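Local coordinates for putative immunoglobulin-blocking virulence protein (Mycoplasma mycoides subsp. capri, PDB 7ADK) that probably blocks host immunoglobulins as a mycoplasma virulence factor, working in complex with a partner lipoprotein, at residues S612-L620 / L641-I652. Numbering follows the deposited sequence.
Sequences SRVTGIKSL and LTLYNNESYFEI
With CG of Y644 set anti to the backbone N (chi1 -180°), its ring lies alongside T615, whose methyl CG2 is turned opposite its own carbonyl carbon. That methyl stands 3.6 Å from the centroid of the Y644 ring and 11° off its normal, a CH-pi contact over the face; T615 CB is also close, 3.5 Å from Y644 CD2. The two side chains run the same way, and T683 of the neighbouring Lipoprotein chain packs on both. S612 O approaches the same ring obliquely, 3.5 Å from Y644 CD1. T615 sits within the type I turn from V614 to I617. In the fold, 612-620 belongs to the loop joining parallel strands 608-610 and 640-643 of a five-stranded sheet, folding back along the exit of the second strand; no hydrogen bond links the two segments. Beyond the turn, L643 reaches the backbone of K618, its CD1 3.6 Å from K618 O. That carbonyl also meets the F650 ring at its edge, 3.6 Å from CZ, and is hydrogen-bonded by Y707 of helix 698-709. The K618 chain bends at chi3 and chi4, which returns NZ to G616 O at 3.0 Å, while its CD lies 3.5 Å from E651 O. At the other end, L620 CD1 and L641 CD2 meet at 3.4 Å as the two leucines pass with their side chains running opposite ways.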
# COMPACT_ATOMS: atom_id res chain seq x y z
N SER A 612 -13.10 -2.77 -19.69
CA SER A 612 -13.90 -2.89 -18.46
C SER A 612 -15.21 -2.09 -18.44
O SER A 612 -16.17 -2.50 -17.80
CB SER A 612 -13.08 -2.42 -17.27
OG SER A 612 -11.89 -3.15 -17.18
N ARG A 613 -15.29 -0.96 -19.14
CA ARG A 613 -16.51 -0.15 -19.21
C ARG A 613 -17.47 -0.62 -20.30
O ARG A 613 -18.62 -0.19 -20.29
CB ARG A 613 -16.18 1.33 -19.41
CG ARG A 613 -15.33 1.95 -18.31
CD ARG A 613 -14.94 3.37 -18.71
NE ARG A 613 -13.98 3.97 -17.79
CZ ARG A 613 -13.15 4.96 -18.04
NH1 ARG A 613 -13.09 5.53 -19.20
NH2 ARG A 613 -12.35 5.40 -17.14
N VAL A 614 -17.06 -1.48 -21.24
CA VAL A 614 -17.82 -1.84 -22.45
C VAL A 614 -18.07 -3.34 -22.49
O VAL A 614 -17.26 -4.14 -22.93
CB VAL A 614 -17.18 -1.23 -23.71
CG1 VAL A 614 -15.68 -1.46 -23.88
CG2 VAL A 614 -17.88 -1.66 -24.98
N THR A 615 -19.24 -3.73 -21.98
CA THR A 615 -19.49 -5.09 -21.47
C THR A 615 -19.66 -6.17 -22.54
O THR A 615 -19.60 -7.35 -22.22
CB THR A 615 -20.69 -5.11 -20.51
OG1 THR A 615 -21.90 -4.85 -21.19
CG2 THR A 615 -20.56 -4.09 -19.39
N GLY A 616 -19.88 -5.80 -23.81
CA GLY A 616 -20.09 -6.77 -24.89
C GLY A 616 -18.82 -7.41 -25.46
O GLY A 616 -18.89 -8.51 -26.01
N ILE A 617 -17.66 -6.78 -25.31
CA ILE A 617 -16.39 -7.24 -25.88
C ILE A 617 -15.79 -8.38 -25.04
O ILE A 617 -15.58 -8.24 -23.83
CB ILE A 617 -15.41 -6.07 -26.04
CG1 ILE A 617 -16.03 -4.97 -26.93
CG2 ILE A 617 -14.07 -6.53 -26.65
CD1 ILE A 617 -15.22 -3.70 -27.00
N LYS A 618 -15.47 -9.51 -25.68
CA LYS A 618 -14.91 -10.71 -25.02
C LYS A 618 -13.54 -11.12 -25.55
O LYS A 618 -12.90 -12.01 -25.01
CB LYS A 618 -15.95 -11.84 -25.13
CG LYS A 618 -17.12 -11.60 -24.16
CD LYS A 618 -18.27 -12.60 -24.33
CE LYS A 618 -19.11 -12.41 -25.60
NZ LYS A 618 -19.99 -11.23 -25.57
N SER A 619 -13.07 -10.50 -26.61
CA SER A 619 -11.98 -10.97 -27.46
C SER A 619 -11.40 -9.81 -28.27
O SER A 619 -11.99 -8.73 -28.32
CB SER A 619 -12.55 -12.05 -28.38
OG SER A 619 -13.61 -11.58 -29.19
N LEU A 620 -10.30 -10.02 -28.97
CA LEU A 620 -9.84 -9.13 -30.05
C LEU A 620 -10.60 -9.32 -31.38
O LEU A 620 -10.11 -8.93 -32.43
CB LEU A 620 -8.31 -9.26 -30.21
CG LEU A 620 -7.46 -8.32 -29.34
CD1 LEU A 620 -7.76 -8.43 -27.86
CD2 LEU A 620 -5.99 -8.62 -29.54
N LEU A 641 -4.53 -6.83 -21.88
CA LEU A 641 -5.94 -6.80 -22.26
C LEU A 641 -6.82 -6.96 -21.03
O LEU A 641 -6.90 -8.04 -20.47
CB LEU A 641 -6.18 -7.92 -23.28
CG LEU A 641 -7.64 -8.07 -23.74
CD1 LEU A 641 -8.09 -6.88 -24.56
CD2 LEU A 641 -7.81 -9.34 -24.55
N THR A 642 -7.55 -5.92 -20.65
CA THR A 642 -8.56 -6.01 -19.59
C THR A 642 -9.95 -6.11 -20.21
O THR A 642 -10.29 -5.37 -21.12
CB THR A 642 -8.47 -4.85 -18.59
OG1 THR A 642 -7.16 -4.68 -18.12
CG2 THR A 642 -9.35 -5.13 -17.37
N LEU A 643 -10.74 -7.06 -19.73
CA LEU A 643 -12.07 -7.40 -20.18
C LEU A 643 -13.06 -7.22 -19.04
O LEU A 643 -12.78 -7.49 -17.87
CB LEU A 643 -12.06 -8.85 -20.68
CG LEU A 643 -11.20 -9.11 -21.92
CD1 LEU A 643 -11.13 -10.59 -22.22
CD2 LEU A 643 -11.74 -8.37 -23.13
N TYR A 644 -14.28 -6.83 -19.36
CA TYR A 644 -15.38 -6.92 -18.42
C TYR A 644 -15.73 -8.37 -18.11
O TYR A 644 -15.92 -9.17 -19.02
CB TYR A 644 -16.57 -6.17 -18.97
CG TYR A 644 -17.75 -6.22 -18.03
CD1 TYR A 644 -17.73 -5.44 -16.86
CD2 TYR A 644 -18.83 -7.07 -18.30
CE1 TYR A 644 -18.82 -5.48 -15.99
CE2 TYR A 644 -19.93 -7.10 -17.44
CZ TYR A 644 -19.93 -6.29 -16.29
OH TYR A 644 -21.01 -6.24 -15.49
N ASN A 645 -15.89 -8.70 -16.82
CA ASN A 645 -16.60 -9.89 -16.39
C ASN A 645 -17.35 -9.70 -15.06
O ASN A 645 -16.95 -8.91 -14.22
CB ASN A 645 -15.68 -11.12 -16.35
CG ASN A 645 -16.48 -12.40 -16.43
OD1 ASN A 645 -17.60 -12.44 -16.92
ND2 ASN A 645 -15.99 -13.47 -15.91
N ASN A 646 -18.44 -10.44 -14.92
CA ASN A 646 -19.57 -10.17 -14.03
C ASN A 646 -19.85 -11.34 -13.07
O ASN A 646 -20.42 -11.17 -11.99
CB ASN A 646 -20.75 -9.94 -15.00
CG ASN A 646 -21.96 -9.25 -14.42
OD1 ASN A 646 -22.14 -9.09 -13.24
ND2 ASN A 646 -22.84 -8.79 -15.26
N GLU A 647 -19.44 -12.55 -13.45
CA GLU A 647 -19.68 -13.83 -12.79
C GLU A 647 -18.35 -14.57 -12.60
O GLU A 647 -17.36 -14.23 -13.24
CB GLU A 647 -20.64 -14.69 -13.62
CG GLU A 647 -22.09 -14.19 -13.65
CD GLU A 647 -22.50 -13.32 -14.84
OE1 GLU A 647 -21.84 -13.32 -15.90
OE2 GLU A 647 -23.54 -12.63 -14.72
N SER A 648 -18.32 -15.59 -11.74
CA SER A 648 -17.14 -16.43 -11.47
C SER A 648 -16.63 -17.22 -12.68
O SER A 648 -15.49 -17.67 -12.68
CB SER A 648 -17.47 -17.41 -10.35
OG SER A 648 -18.49 -18.30 -10.75
N TYR A 649 -17.45 -17.38 -13.70
CA TYR A 649 -17.12 -17.99 -14.98
C TYR A 649 -16.92 -16.92 -16.06
O TYR A 649 -17.68 -15.97 -16.16
CB TYR A 649 -18.20 -19.01 -15.36
CG TYR A 649 -19.63 -18.50 -15.40
CD1 TYR A 649 -20.44 -18.56 -14.25
CD2 TYR A 649 -20.15 -17.97 -16.59
CE1 TYR A 649 -21.76 -18.09 -14.30
CE2 TYR A 649 -21.48 -17.51 -16.64
CZ TYR A 649 -22.29 -17.56 -15.49
OH TYR A 649 -23.57 -17.11 -15.54
N PHE A 650 -15.90 -17.08 -16.89
CA PHE A 650 -15.80 -16.30 -18.12
C PHE A 650 -16.63 -16.97 -19.21
O PHE A 650 -16.20 -17.93 -19.84
CB PHE A 650 -14.32 -16.12 -18.50
CG PHE A 650 -14.12 -15.42 -19.82
CD1 PHE A 650 -14.61 -14.12 -20.02
CD2 PHE A 650 -13.46 -16.08 -20.88
CE1 PHE A 650 -14.46 -13.49 -21.26
CE2 PHE A 650 -13.31 -15.46 -22.12
CZ PHE A 650 -13.81 -14.16 -22.31
N GLU A 651 -17.85 -16.49 -19.42
CA GLU A 651 -18.74 -16.97 -20.47
C GLU A 651 -18.25 -16.49 -21.83
O GLU A 651 -18.03 -15.29 -22.04
CB GLU A 651 -20.19 -16.55 -20.16
CG GLU A 651 -21.27 -17.34 -20.91
CD GLU A 651 -21.53 -16.90 -22.35
OE1 GLU A 651 -21.23 -15.75 -22.72
OE2 GLU A 651 -22.08 -17.71 -23.12
N ILE A 652 -18.05 -17.40 -22.77
CA ILE A 652 -17.69 -17.08 -24.15
C ILE A 652 -18.40 -18.02 -25.13
O ILE A 652 -18.46 -19.23 -24.91
CB ILE A 652 -16.15 -16.97 -24.30
CG1 ILE A 652 -15.74 -16.46 -25.69
CG2 ILE A 652 -15.42 -18.27 -23.99
CD1 ILE A 652 -14.36 -15.83 -25.74